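Local coordinates for cobalamin biosynthesis protein CobN (Mycobacterium tuberculosis, PDB 7C6O) that serves as the large, catalytic subunit of cobaltochelatase, the enzyme that inserts cobalt into the corrin ring during cobalamin biosynthesis, at residues S291-W296 against F326-I331; A802-E807 against L836-N841; A849-L854 against R916-L921; L902-V907 against P932-T937; G997-T1002 against G1030-G1035. All blocks are in the same frame, centred on the assembly; numbering follows the deposited sequence.

In the fold
Along the chain contact 1 comes first and contact 2 second; both close before the next opens. Contacts 3 and 4 then alternate their segments, and contact 5 follows. Contact 1 sits on the mixed sheet that holds strand 321-331. Contact 2 joins two loops, its centre about 39 Å from that of contact 1. Contacts 3 and 4 have centres about 17 Å apart and touch where L921 packs on V907 and L902. Contacts 4 and 5 both reach the sheet of strands 935-940, 995-997 and 1032-1034, with nearest atoms about 9 Å apart. Each contact joins segments 25 to 62 residues apart, so all five are fairly local ties within one large subunit.

Contact 1 of 5, residues S291-W296 against F326-I331; sequences SPRDQW and FSFKEI
F328 carries this contact, with R293 and W296 of the other segment packed against its ring. CG of R293 lies over one face of the F328 ring, 3.8 Å from the ring centroid and 15° off the ring normal, a CH-pi contact. The R293 chain leaves with CG anti to the backbone N (chi1 -173°) and stays extended, which carries CD out past the CD2-CE2 side of the ring. The guanidinium goes on to a salt bridge with D342, its plane nearly perpendicular to the F328 ring. W296 comes obliquely to the far end of F328, at CE1 and CZ. CZ of F328 sits over one face of the indole, 3.4 Å from CE3 of W296, with the two ring planes 41° apart. The indole N-H is used elsewhere, on the carbonyl of G570.

The polar part lies at the start of helix 293-298, where P292 is the N-cap residue. The E330 side chain bends at chi2 and turns its carboxylate to the helix. OE2 of E330 accepts from the backbone N of R293 at 3.0 Å through its syn lone pair, in a nearly straight bond. A water joins OE2 to the backbone N of D294. K329 N adds a weak bond to S291 O, 3.4 Å long. The E330 carboxylate thus meets the N-terminus of the helix, where the helix dipole would probably stabilise its negative charge.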
# COMPACT_ATOMS: atom_id res chain seq x y z
N SER A 291 21.36 -8.04 4.63
CA SER A 291 22.24 -7.47 3.63
C SER A 291 23.18 -6.48 4.30
O SER A 291 22.86 -5.94 5.37
CB SER A 291 21.43 -6.76 2.53
OG SER A 291 20.42 -5.94 3.09
N PRO A 292 24.35 -6.23 3.72
CA PRO A 292 25.35 -5.39 4.40
C PRO A 292 24.96 -3.92 4.40
O PRO A 292 24.22 -3.44 3.54
CB PRO A 292 26.63 -5.63 3.59
CG PRO A 292 26.13 -5.99 2.23
CD PRO A 292 24.87 -6.78 2.45
N ARG A 293 25.50 -3.20 5.38
CA ARG A 293 25.13 -1.80 5.55
C ARG A 293 25.57 -0.93 4.38
O ARG A 293 24.86 0.01 4.01
CB ARG A 293 25.71 -1.25 6.86
CG ARG A 293 25.22 0.16 7.20
CD ARG A 293 25.87 0.68 8.46
NE ARG A 293 25.34 1.99 8.85
CZ ARG A 293 25.80 3.15 8.39
NH1 ARG A 293 26.79 3.17 7.51
NH2 ARG A 293 25.25 4.29 8.79
N ASP A 294 26.72 -1.23 3.77
CA ASP A 294 27.20 -0.40 2.67
C ASP A 294 26.22 -0.43 1.50
O ASP A 294 26.01 0.60 0.83
CB ASP A 294 28.59 -0.85 2.23
CG ASP A 294 28.60 -2.20 1.54
OD1 ASP A 294 27.75 -3.05 1.86
OD2 ASP A 294 29.47 -2.41 0.67
N GLN A 295 25.59 -1.58 1.24
CA GLN A 295 24.59 -1.64 0.18
C GLN A 295 23.33 -0.88 0.56
O GLN A 295 22.65 -0.31 -0.31
CB GLN A 295 24.24 -3.10 -0.14
CG GLN A 295 25.38 -3.89 -0.76
CD GLN A 295 24.99 -5.32 -1.08
OE1 GLN A 295 23.81 -5.68 -1.04
NE2 GLN A 295 25.98 -6.15 -1.37
N TRP A 296 22.99 -0.87 1.85
CA TRP A 296 21.84 -0.09 2.32
C TRP A 296 22.09 1.41 2.15
O TRP A 296 21.20 2.14 1.70
CB TRP A 296 21.55 -0.43 3.78
CG TRP A 296 20.46 0.37 4.42
CD1 TRP A 296 19.11 0.25 4.21
CD2 TRP A 296 20.62 1.39 5.42
NE1 TRP A 296 18.43 1.15 5.01
CE2 TRP A 296 19.33 1.85 5.76
CE3 TRP A 296 21.73 1.96 6.05
CZ2 TRP A 296 19.13 2.86 6.70
CZ3 TRP A 296 21.53 2.96 6.99
CH2 TRP A 296 20.23 3.40 7.31
N PHE A 326 18.28 -1.14 12.34
CA PHE A 326 19.30 -0.76 13.30
C PHE A 326 20.51 -1.69 13.30
O PHE A 326 21.48 -1.41 14.01
CB PHE A 326 18.71 -0.69 14.72
CG PHE A 326 18.44 -2.04 15.34
CD1 PHE A 326 17.25 -2.71 15.07
CD2 PHE A 326 19.35 -2.62 16.20
CE1 PHE A 326 16.99 -3.94 15.64
CE2 PHE A 326 19.09 -3.85 16.78
CZ PHE A 326 17.91 -4.51 16.50
N SER A 327 20.48 -2.78 12.54
CA SER A 327 21.64 -3.65 12.41
C SER A 327 21.65 -4.26 11.02
O SER A 327 20.62 -4.32 10.34
CB SER A 327 21.66 -4.75 13.49
OG SER A 327 20.67 -5.73 13.25
N PHE A 328 22.83 -4.72 10.60
CA PHE A 328 23.04 -5.16 9.23
C PHE A 328 23.95 -6.38 9.23
O PHE A 328 24.91 -6.46 10.00
CB PHE A 328 23.65 -4.04 8.37
CG PHE A 328 22.83 -2.78 8.35
CD1 PHE A 328 21.90 -2.56 7.34
CD2 PHE A 328 22.96 -1.84 9.36
CE1 PHE A 328 21.13 -1.41 7.33
CE2 PHE A 328 22.18 -0.69 9.36
CZ PHE A 328 21.27 -0.48 8.34
N LYS A 329 23.63 -7.33 8.34
CA LYS A 329 24.34 -8.59 8.27
C LYS A 329 25.70 -8.39 7.60
O LYS A 329 25.78 -7.88 6.48
CB LYS A 329 23.50 -9.61 7.50
CG LYS A 329 24.18 -10.91 7.12
CD LYS A 329 23.15 -11.92 6.63
CE LYS A 329 23.79 -13.16 6.05
NZ LYS A 329 24.49 -12.89 4.77
N GLU A 330 26.77 -8.77 8.30
CA GLU A 330 28.12 -8.69 7.77
C GLU A 330 28.77 -10.07 7.84
O GLU A 330 28.53 -10.83 8.78
CB GLU A 330 28.95 -7.66 8.54
CG GLU A 330 28.29 -6.29 8.65
CD GLU A 330 28.15 -5.57 7.31
OE1 GLU A 330 28.90 -5.91 6.37
OE2 GLU A 330 27.29 -4.67 7.21
N ILE A 331 29.58 -10.39 6.84
CA ILE A 331 30.22 -11.69 6.71
C ILE A 331 31.73 -11.51 6.77
O ILE A 331 32.26 -10.55 6.19
CB ILE A 331 29.79 -12.40 5.41
CG1 ILE A 331 28.27 -12.51 5.33
CG2 ILE A 331 30.43 -13.78 5.31
CD1 ILE A 331 27.77 -13.31 4.14
O HOH W 1 28.78 -3.05 5.02

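Contact 2 of 5, residues A802-E807 against L836-N841; sequences AGTATE and LPTGRN
G803 and P837 bring the two backbones together, with their CA atoms 4.8 Å apart. Residues 803-806 form a 3-10 turn between helices 784-801 and 807-815. The other segment is an irregular loop with a cis peptide bond before P837. CB of P837 rests 3.8 Å from CA of G803. Further on, E807 and G839 approach to 4.4 Å between CA atoms. G839 has positive phi (78°) and no side chain to stand in the way.

T838 is the main polar side chain. Its OG1 lies between the backbone N and the carbonyl carbon (chi1 54°) and donates to OE2 of E807 at 2.7 Å. The bond uses the anti lone pair of OE2. One water joins T804 OG1 to T838 N; T804 OG1 also bonds to L801 O. A second water donates to T838 O and more weakly to T806 OG1. That hydroxyl donates in turn to G803 O, 2.7 Å away and in the carbonyl plane. Besides T838, the buried E807 carboxylate accepts from the backbone N of L613 at OE2 and from G705 and H702 at OE1. These donors would offset its charge and hold its rotation.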
# COMPACT_ATOMS: atom_id res chain seq x y z
N ALA A 802 -20.95 -3.12 12.52
CA ALA A 802 -21.10 -2.46 13.81
C ALA A 802 -19.77 -2.00 14.39
O ALA A 802 -19.75 -1.07 15.21
CB ALA A 802 -21.81 -3.39 14.80
N GLY A 803 -18.66 -2.61 13.98
CA GLY A 803 -17.35 -2.20 14.46
C GLY A 803 -16.96 -0.80 14.04
O GLY A 803 -16.03 -0.23 14.61
N THR A 804 -17.66 -0.23 13.04
CA THR A 804 -17.37 1.13 12.61
C THR A 804 -17.53 2.13 13.74
O THR A 804 -16.81 3.13 13.79
CB THR A 804 -18.28 1.49 11.43
OG1 THR A 804 -17.95 0.67 10.30
CG2 THR A 804 -18.14 2.96 11.05
N ALA A 805 -18.44 1.87 14.68
CA ALA A 805 -18.66 2.78 15.80
C ALA A 805 -17.47 2.84 16.76
O ALA A 805 -17.50 3.68 17.67
CB ALA A 805 -19.92 2.38 16.56
N THR A 806 -16.45 2.00 16.58
CA THR A 806 -15.28 2.01 17.44
C THR A 806 -14.10 2.77 16.84
O THR A 806 -13.03 2.79 17.45
CB THR A 806 -14.83 0.58 17.76
OG1 THR A 806 -14.18 0.01 16.62
CG2 THR A 806 -16.02 -0.29 18.14
N GLU A 807 -14.28 3.39 15.67
CA GLU A 807 -13.15 4.00 14.97
C GLU A 807 -12.50 5.11 15.80
O GLU A 807 -11.27 5.19 15.90
CB GLU A 807 -13.61 4.55 13.62
CG GLU A 807 -13.85 3.48 12.57
CD GLU A 807 -14.61 4.02 11.37
OE1 GLU A 807 -14.98 5.21 11.37
OE2 GLU A 807 -14.85 3.24 10.42
N LEU A 836 -14.01 -5.89 7.10
CA LEU A 836 -14.78 -5.39 8.23
C LEU A 836 -14.58 -6.32 9.43
O LEU A 836 -14.43 -7.53 9.26
CB LEU A 836 -16.26 -5.31 7.87
CG LEU A 836 -16.58 -4.62 6.54
CD1 LEU A 836 -18.08 -4.64 6.24
CD2 LEU A 836 -16.05 -3.19 6.54
N PRO A 837 -14.58 -5.80 10.66
CA PRO A 837 -14.82 -4.40 11.04
C PRO A 837 -13.66 -3.46 10.75
O PRO A 837 -12.52 -3.89 10.60
CB PRO A 837 -15.04 -4.50 12.55
CG PRO A 837 -14.15 -5.63 12.96
CD PRO A 837 -14.27 -6.63 11.84
N THR A 838 -13.97 -2.17 10.67
CA THR A 838 -12.94 -1.15 10.56
C THR A 838 -12.43 -0.82 11.96
O THR A 838 -12.72 -1.52 12.94
CB THR A 838 -13.48 0.08 9.83
OG1 THR A 838 -14.67 0.54 10.46
CG2 THR A 838 -13.78 -0.27 8.37
N GLY A 839 -11.67 0.27 12.08
CA GLY A 839 -11.01 0.58 13.33
C GLY A 839 -9.77 -0.24 13.60
O GLY A 839 -9.36 -0.35 14.76
N ARG A 840 -9.15 -0.80 12.57
CA ARG A 840 -8.00 -1.68 12.71
C ARG A 840 -6.82 -1.15 11.91
O ARG A 840 -6.97 -0.41 10.94
CB ARG A 840 -8.35 -3.10 12.25
CG ARG A 840 -9.48 -3.75 13.05
CD ARG A 840 -9.71 -5.20 12.65
NE ARG A 840 -10.31 -5.32 11.33
CZ ARG A 840 -10.64 -6.47 10.76
NH1 ARG A 840 -10.43 -7.62 11.39
NH2 ARG A 840 -11.19 -6.48 9.55
N ASN A 841 -5.62 -1.54 12.35
CA ASN A 841 -4.37 -1.17 11.67
C ASN A 841 -4.11 -2.22 10.60
O ASN A 841 -3.45 -3.23 10.84
CB ASN A 841 -3.24 -1.08 12.68
CG ASN A 841 -1.92 -0.69 12.05
OD1 ASN A 841 -1.88 -0.19 10.93
ND2 ASN A 841 -0.82 -0.92 12.77
O HOH W 2 -16.94 -2.02 10.14
O HOH W 3 -13.25 -2.97 15.35

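Contact 3 of 5, residues A849-L854 against R916-L921; sequences AVPSRL and RRVIDL
V918 turns its CG2 toward the loop at P851. Its CG1 is anti to the backbone N (chi1 179°), which leaves CG2 beside that N and facing the other segment. CG2 lies 3.6 Å from P851 O and 3.8 Å from V850 O. It also touches the ring of P851 at CD, 4.2 Å away, where the two side chains cross at about a right angle. The cis peptide bond before P851 bends the loop here. P851 O has its own donor, the indole N-H of W911.

At the other end A849 lies close to the second backbone, with its CA 3.9 Å from CA of R917. CB of A849 is 3.5 Å from R916 O and also lies beside CG of R917. The long R917 chain extends from there and forms a salt bridge with D846. No direct hydrogen bond joins the two segments. One water spans them instead, donating to A849 O at 2.9 Å and to R916 O. A849 O also accepts from a glycerol, probably left from crystallisation.

S852 is the N-cap of helix 853-874, and its OG accepts from A855 N. Strand 918-923 pairs with strand 907-911 and has a classic beta bulge at I919 and D920 opposite V910. The contact thus sets the loop that leads into a capped helix against one strand of a bulged antiparallel pair.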
# COMPACT_ATOMS: atom_id res chain seq x y z
N ALA A 849 2.88 -14.02 -3.10
CA ALA A 849 1.74 -14.86 -3.46
C ALA A 849 0.79 -14.15 -4.41
O ALA A 849 -0.42 -14.43 -4.42
CB ALA A 849 1.00 -15.33 -2.21
N VAL A 850 1.30 -13.22 -5.21
CA VAL A 850 0.48 -12.51 -6.19
C VAL A 850 1.10 -12.71 -7.58
O VAL A 850 2.33 -12.61 -7.73
CB VAL A 850 0.32 -11.02 -5.84
CG1 VAL A 850 -0.46 -10.87 -4.54
CG2 VAL A 850 1.67 -10.33 -5.72
N PRO A 851 0.30 -13.00 -8.61
CA PRO A 851 -1.16 -13.14 -8.54
C PRO A 851 -1.62 -14.45 -7.90
O PRO A 851 -0.97 -15.48 -8.07
CB PRO A 851 -1.59 -13.08 -10.00
CG PRO A 851 -0.42 -13.65 -10.74
CD PRO A 851 0.80 -13.18 -9.99
N SER A 852 -2.73 -14.38 -7.17
CA SER A 852 -3.39 -15.59 -6.71
C SER A 852 -4.03 -16.30 -7.90
O SER A 852 -4.10 -15.78 -9.01
CB SER A 852 -4.44 -15.27 -5.65
OG SER A 852 -5.55 -14.60 -6.22
N ARG A 853 -4.52 -17.52 -7.65
CA ARG A 853 -5.22 -18.25 -8.70
C ARG A 853 -6.50 -17.53 -9.11
O ARG A 853 -6.85 -17.52 -10.30
CB ARG A 853 -5.52 -19.68 -8.24
CG ARG A 853 -4.27 -20.53 -8.05
CD ARG A 853 -4.62 -21.96 -7.66
NE ARG A 853 -3.43 -22.80 -7.56
CZ ARG A 853 -2.90 -23.47 -8.57
NH1 ARG A 853 -3.45 -23.40 -9.78
NH2 ARG A 853 -1.82 -24.21 -8.39
N LEU A 854 -7.20 -16.92 -8.15
CA LEU A 854 -8.39 -16.15 -8.51
C LEU A 854 -8.02 -14.92 -9.33
O LEU A 854 -8.73 -14.56 -10.28
CB LEU A 854 -9.15 -15.73 -7.25
CG LEU A 854 -9.94 -16.83 -6.52
CD1 LEU A 854 -10.69 -16.23 -5.34
CD2 LEU A 854 -10.89 -17.52 -7.48
N ARG A 916 0.98 -21.19 -1.33
CA ARG A 916 0.24 -20.41 -2.33
C ARG A 916 1.09 -19.34 -2.99
O ARG A 916 0.56 -18.46 -3.67
CB ARG A 916 -1.03 -19.78 -1.74
CG ARG A 916 -1.92 -20.79 -1.05
CD ARG A 916 -3.21 -20.16 -0.56
NE ARG A 916 -3.97 -21.09 0.27
CZ ARG A 916 -5.16 -20.82 0.80
NH1 ARG A 916 -5.73 -19.65 0.59
NH2 ARG A 916 -5.77 -21.73 1.55
N ARG A 917 2.41 -19.39 -2.82
CA ARG A 917 3.29 -18.39 -3.40
C ARG A 917 3.63 -18.75 -4.84
O ARG A 917 3.65 -19.92 -5.23
CB ARG A 917 4.57 -18.26 -2.56
CG ARG A 917 4.29 -17.72 -1.16
CD ARG A 917 5.56 -17.51 -0.33
NE ARG A 917 5.37 -16.44 0.64
CZ ARG A 917 6.29 -16.05 1.53
NH1 ARG A 917 7.47 -16.65 1.58
NH2 ARG A 917 6.02 -15.06 2.37
N VAL A 918 3.86 -17.72 -5.65
CA VAL A 918 4.28 -17.91 -7.03
C VAL A 918 5.77 -18.21 -7.04
O VAL A 918 6.58 -17.44 -6.51
CB VAL A 918 3.97 -16.67 -7.89
CG1 VAL A 918 4.44 -16.88 -9.32
CG2 VAL A 918 2.47 -16.37 -7.85
N ILE A 919 6.14 -19.34 -7.63
CA ILE A 919 7.52 -19.83 -7.58
C ILE A 919 8.17 -19.93 -8.95
O ILE A 919 9.40 -20.05 -9.01
CB ILE A 919 7.61 -21.19 -6.85
CG1 ILE A 919 6.79 -22.24 -7.60
CG2 ILE A 919 7.12 -21.06 -5.42
CD1 ILE A 919 6.86 -23.62 -6.98
N ASP A 920 7.41 -19.87 -10.04
CA ASP A 920 8.00 -20.00 -11.37
C ASP A 920 7.01 -19.47 -12.40
O ASP A 920 5.92 -19.01 -12.07
CB ASP A 920 8.37 -21.46 -11.66
CG ASP A 920 9.62 -21.58 -12.51
OD1 ASP A 920 9.96 -20.62 -13.22
OD2 ASP A 920 10.28 -22.65 -12.45
N LEU A 921 7.43 -19.54 -13.67
CA LEU A 921 6.60 -19.17 -14.81
C LEU A 921 6.67 -20.29 -15.84
O LEU A 921 7.67 -21.00 -15.93
CB LEU A 921 7.06 -17.85 -15.45
CG LEU A 921 7.08 -16.60 -14.58
CD1 LEU A 921 7.85 -15.49 -15.28
CD2 LEU A 921 5.66 -16.15 -14.28
O HOH W 4 -1.50 -17.11 -4.32

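Contact 4 of 5, residues L902-V907 against P932-T937; sequences LALLGV and PRIDVT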
# COMPACT_ATOMS: atom_id res chain seq x y z
N LEU A 902 0.83 -11.07 -17.73
CA LEU A 902 1.27 -12.42 -18.02
C LEU A 902 0.39 -13.08 -19.08
O LEU A 902 0.90 -13.75 -19.99
CB LEU A 902 1.28 -13.25 -16.73
CG LEU A 902 2.30 -12.82 -15.68
CD1 LEU A 902 2.17 -13.65 -14.41
CD2 LEU A 902 3.71 -12.92 -16.23
N ALA A 903 -0.92 -12.89 -18.99
CA ALA A 903 -1.83 -13.50 -19.96
C ALA A 903 -1.60 -12.95 -21.36
O ALA A 903 -1.63 -13.71 -22.34
CB ALA A 903 -3.28 -13.29 -19.53
N LEU A 904 -1.38 -11.64 -21.48
CA LEU A 904 -1.13 -11.06 -22.80
C LEU A 904 0.15 -11.62 -23.41
O LEU A 904 0.20 -11.92 -24.61
CB LEU A 904 -1.07 -9.54 -22.70
CG LEU A 904 -2.39 -8.83 -22.41
CD1 LEU A 904 -2.16 -7.39 -21.98
CD2 LEU A 904 -3.29 -8.89 -23.63
N LEU A 905 1.20 -11.77 -22.59
CA LEU A 905 2.46 -12.35 -23.05
C LEU A 905 2.34 -13.84 -23.35
O LEU A 905 3.18 -14.38 -24.07
CB LEU A 905 3.55 -12.14 -22.00
CG LEU A 905 3.92 -10.70 -21.64
CD1 LEU A 905 4.94 -10.68 -20.52
CD2 LEU A 905 4.44 -9.97 -22.86
N GLY A 906 1.32 -14.51 -22.80
CA GLY A 906 1.20 -15.94 -22.98
C GLY A 906 2.00 -16.75 -21.99
O GLY A 906 2.55 -17.79 -22.34
N VAL A 907 2.08 -16.28 -20.74
CA VAL A 907 2.86 -16.92 -19.69
C VAL A 907 1.95 -17.19 -18.51
O VAL A 907 1.21 -16.30 -18.07
CB VAL A 907 4.06 -16.06 -19.27
CG1 VAL A 907 4.82 -16.71 -18.12
CG2 VAL A 907 4.98 -15.82 -20.44
N PRO A 932 -1.48 -14.43 -31.22
CA PRO A 932 -0.09 -14.00 -31.01
C PRO A 932 0.15 -13.57 -29.57
O PRO A 932 -0.76 -13.11 -28.87
CB PRO A 932 0.07 -12.82 -31.96
CG PRO A 932 -1.04 -12.95 -32.95
CD PRO A 932 -2.17 -13.59 -32.21
N ARG A 933 1.39 -13.74 -29.13
CA ARG A 933 1.83 -13.08 -27.91
C ARG A 933 1.79 -11.57 -28.12
O ARG A 933 2.41 -11.06 -29.06
CB ARG A 933 3.23 -13.54 -27.52
CG ARG A 933 3.38 -15.04 -27.37
CD ARG A 933 4.72 -15.41 -26.73
NE ARG A 933 5.00 -16.83 -26.86
CZ ARG A 933 4.51 -17.77 -26.05
NH1 ARG A 933 3.72 -17.43 -25.04
NH2 ARG A 933 4.81 -19.04 -26.25
N ILE A 934 1.05 -10.87 -27.28
CA ILE A 934 0.90 -9.43 -27.40
C ILE A 934 1.98 -8.75 -26.56
O ILE A 934 2.21 -9.12 -25.40
CB ILE A 934 -0.50 -8.98 -26.94
CG1 ILE A 934 -1.59 -9.81 -27.65
CG2 ILE A 934 -0.70 -7.50 -27.19
CD1 ILE A 934 -1.65 -9.61 -29.15
N ASP A 935 2.66 -7.77 -27.15
CA ASP A 935 3.66 -7.01 -26.41
C ASP A 935 2.98 -6.16 -25.34
O ASP A 935 1.84 -5.71 -25.50
CB ASP A 935 4.47 -6.13 -27.36
CG ASP A 935 5.88 -5.86 -26.87
OD1 ASP A 935 6.22 -6.27 -25.74
OD2 ASP A 935 6.66 -5.24 -27.62
N VAL A 936 3.68 -5.96 -24.23
CA VAL A 936 3.15 -5.18 -23.12
C VAL A 936 4.23 -4.22 -22.62
O VAL A 936 5.36 -4.64 -22.35
CB VAL A 936 2.67 -6.07 -21.95
CG1 VAL A 936 2.10 -5.21 -20.83
CG2 VAL A 936 1.62 -7.07 -22.43
N THR A 937 3.87 -2.95 -22.51
CA THR A 937 4.67 -1.96 -21.80
C THR A 937 3.96 -1.62 -20.50
O THR A 937 2.76 -1.31 -20.51
CB THR A 937 4.88 -0.69 -22.64
OG1 THR A 937 5.70 -0.99 -23.77
CG2 THR A 937 5.55 0.39 -21.81
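L904 and V936 form the close apolar side of this contact. CG2 of V936 sits 3.7 Å from CB of L904 and almost as near to its CD1. The two side chains cross at about a right angle. CD2 of L905 reaches the same methyl at 4.1 Å and lies 3.5 Å from I934 O. A chi1 of -61° sets CG of L905 opposite its carbonyl carbon, and this brings CD2 back to the strand. Next to this packing, I934 N donates to L904 O at 3.0 Å, from above the carbonyl plane.

Helix 896-905 ends here in a Schellman motif. G906 is its C-prime residue, with positive phi (85°), and V907 N bonds back to L902 O. The turn leaves carbonyls for R933.

The R933 side is polar rather than apolar, and it too is buried. The arginine chain is extended and runs past L905 O. Its NH1 donates to L905 O at 3.2 Å, with the oxygen near the guanidinium plane and the N-H on a lone pair. The bond from NH1 to G906 O is 3.0 Å long but bent and weak. The other nitrogens look elsewhere: NE forms a salt bridge with E967, and NH2 bonds to M924 O.

Contact 5 of 5, residues G997-T1002 against G1030-G1035; sequences GSKPGT and GGFAYG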
# COMPACT_ATOMS: atom_id res chain seq x y z
N GLY A 997 8.86 3.18 -14.43
CA GLY A 997 8.27 3.66 -13.20
C GLY A 997 8.88 4.97 -12.75
O GLY A 997 9.68 5.58 -13.46
N SER A 998 8.47 5.39 -11.55
CA SER A 998 9.00 6.61 -10.95
C SER A 998 10.51 6.53 -10.81
O SER A 998 11.09 5.45 -10.70
CB SER A 998 8.36 6.84 -9.57
OG SER A 998 7.00 7.21 -9.68
N LYS A 999 11.15 7.70 -10.82
CA LYS A 999 12.58 7.77 -10.57
C LYS A 999 12.90 7.11 -9.23
O LYS A 999 12.14 7.28 -8.26
CB LYS A 999 13.05 9.23 -10.56
CG LYS A 999 14.55 9.41 -10.34
CD LYS A 999 14.96 10.87 -10.49
CE LYS A 999 16.47 11.02 -10.36
NZ LYS A 999 16.92 12.44 -10.49
N PRO A 1000 13.97 6.32 -9.15
CA PRO A 1000 14.33 5.69 -7.87
C PRO A 1000 14.43 6.72 -6.76
O PRO A 1000 14.94 7.83 -6.95
CB PRO A 1000 15.70 5.06 -8.16
CG PRO A 1000 15.71 4.85 -9.62
CD PRO A 1000 14.91 5.96 -10.23
N GLY A 1001 13.90 6.35 -5.59
CA GLY A 1001 13.87 7.25 -4.47
C GLY A 1001 12.75 8.26 -4.49
O GLY A 1001 12.69 9.11 -3.60
N THR A 1002 11.86 8.22 -5.49
CA THR A 1002 10.80 9.21 -5.67
C THR A 1002 9.50 8.51 -6.03
O THR A 1002 9.47 7.30 -6.27
CB THR A 1002 11.14 10.23 -6.77
OG1 THR A 1002 10.87 9.66 -8.05
CG2 THR A 1002 12.60 10.62 -6.71
N GLY A 1030 8.66 9.42 -15.04
CA GLY A 1030 8.47 7.99 -15.22
C GLY A 1030 9.34 7.33 -16.27
O GLY A 1030 9.12 6.17 -16.62
N GLY A 1031 10.34 8.05 -16.77
CA GLY A 1031 11.22 7.51 -17.80
C GLY A 1031 12.38 6.71 -17.24
O GLY A 1031 13.54 6.95 -17.59
N PHE A 1032 12.08 5.74 -16.38
CA PHE A 1032 13.09 4.97 -15.66
C PHE A 1032 12.73 3.49 -15.72
O PHE A 1032 11.58 3.12 -15.45
CB PHE A 1032 13.21 5.46 -14.22
CG PHE A 1032 13.53 6.92 -14.13
CD1 PHE A 1032 12.52 7.87 -14.11
CD2 PHE A 1032 14.85 7.36 -14.11
CE1 PHE A 1032 12.81 9.22 -14.06
CE2 PHE A 1032 15.15 8.71 -14.06
CZ PHE A 1032 14.13 9.64 -14.03
N ALA A 1033 13.70 2.66 -16.07
CA ALA A 1033 13.46 1.25 -16.37
C ALA A 1033 13.73 0.38 -15.16
O ALA A 1033 14.71 0.57 -14.44
CB ALA A 1033 14.35 0.79 -17.53
N TYR A 1034 12.85 -0.60 -14.93
CA TYR A 1034 12.96 -1.52 -13.81
C TYR A 1034 13.01 -2.95 -14.30
O TYR A 1034 12.46 -3.29 -15.36
CB TYR A 1034 11.81 -1.32 -12.82
CG TYR A 1034 11.96 -0.05 -12.03
CD1 TYR A 1034 12.66 -0.04 -10.83
CD2 TYR A 1034 11.44 1.15 -12.49
CE1 TYR A 1034 12.82 1.13 -10.11
CE2 TYR A 1034 11.59 2.33 -11.78
CZ TYR A 1034 12.29 2.31 -10.58
OH TYR A 1034 12.45 3.47 -9.86
N GLY A 1035 13.68 -3.80 -13.53
CA GLY A 1035 13.96 -5.17 -13.90
C GLY A 1035 15.40 -5.52 -13.61
O GLY A 1035 16.17 -4.73 -13.06
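G997, F1032 and Y1034 have the largest buried areas in this contact. G997 N donates to F1032 O at 2.9 Å, nearly along the C=O axis. These residues lie at the meeting of strands 995-997 and 1032-1034, which are antiparallel neighbours in the sheet. G997 has no side chain, and the edge of the Y1034 ring passes beside it, with CD2 of Y1034 3.8 Å from G997 N. G997 O points the other way, to the edge of the F1032 ring and to CA of G1030, which makes a CA-H...O contact of 3.2 Å.

F1032 lies under the lysine. CB of K999 is over one face of the F1032 ring, 3.7 Å from its centroid and 21° off the normal, a CH-pi contact. With chi1 at -178°, K999 swings its CG opposite the backbone N, and the extended chain runs on over the rim of the ring. Its NZ ends in a salt bridge with D525. CD of P1000 adds a looser touch to CD2 of F1032, at 4.1 Å.

Y1034 sends its hydroxyl to the loop. OH donates to S998 O at 2.5 Å, with the oxygen near the plane of the ring. CG and CD of P1000 pack beside the same hydroxyl, each 3.5 Å from OH. P1000 is the second residue of a type II turn from K999 to T1002, where both N and OG1 of T1002 donate to K999 O. R945 also donates to Y1034 OH. The tyrosine hydroxyl thus both gives and receives a hydrogen bond, which points its proton at S998 O and would probably make it a stronger donor.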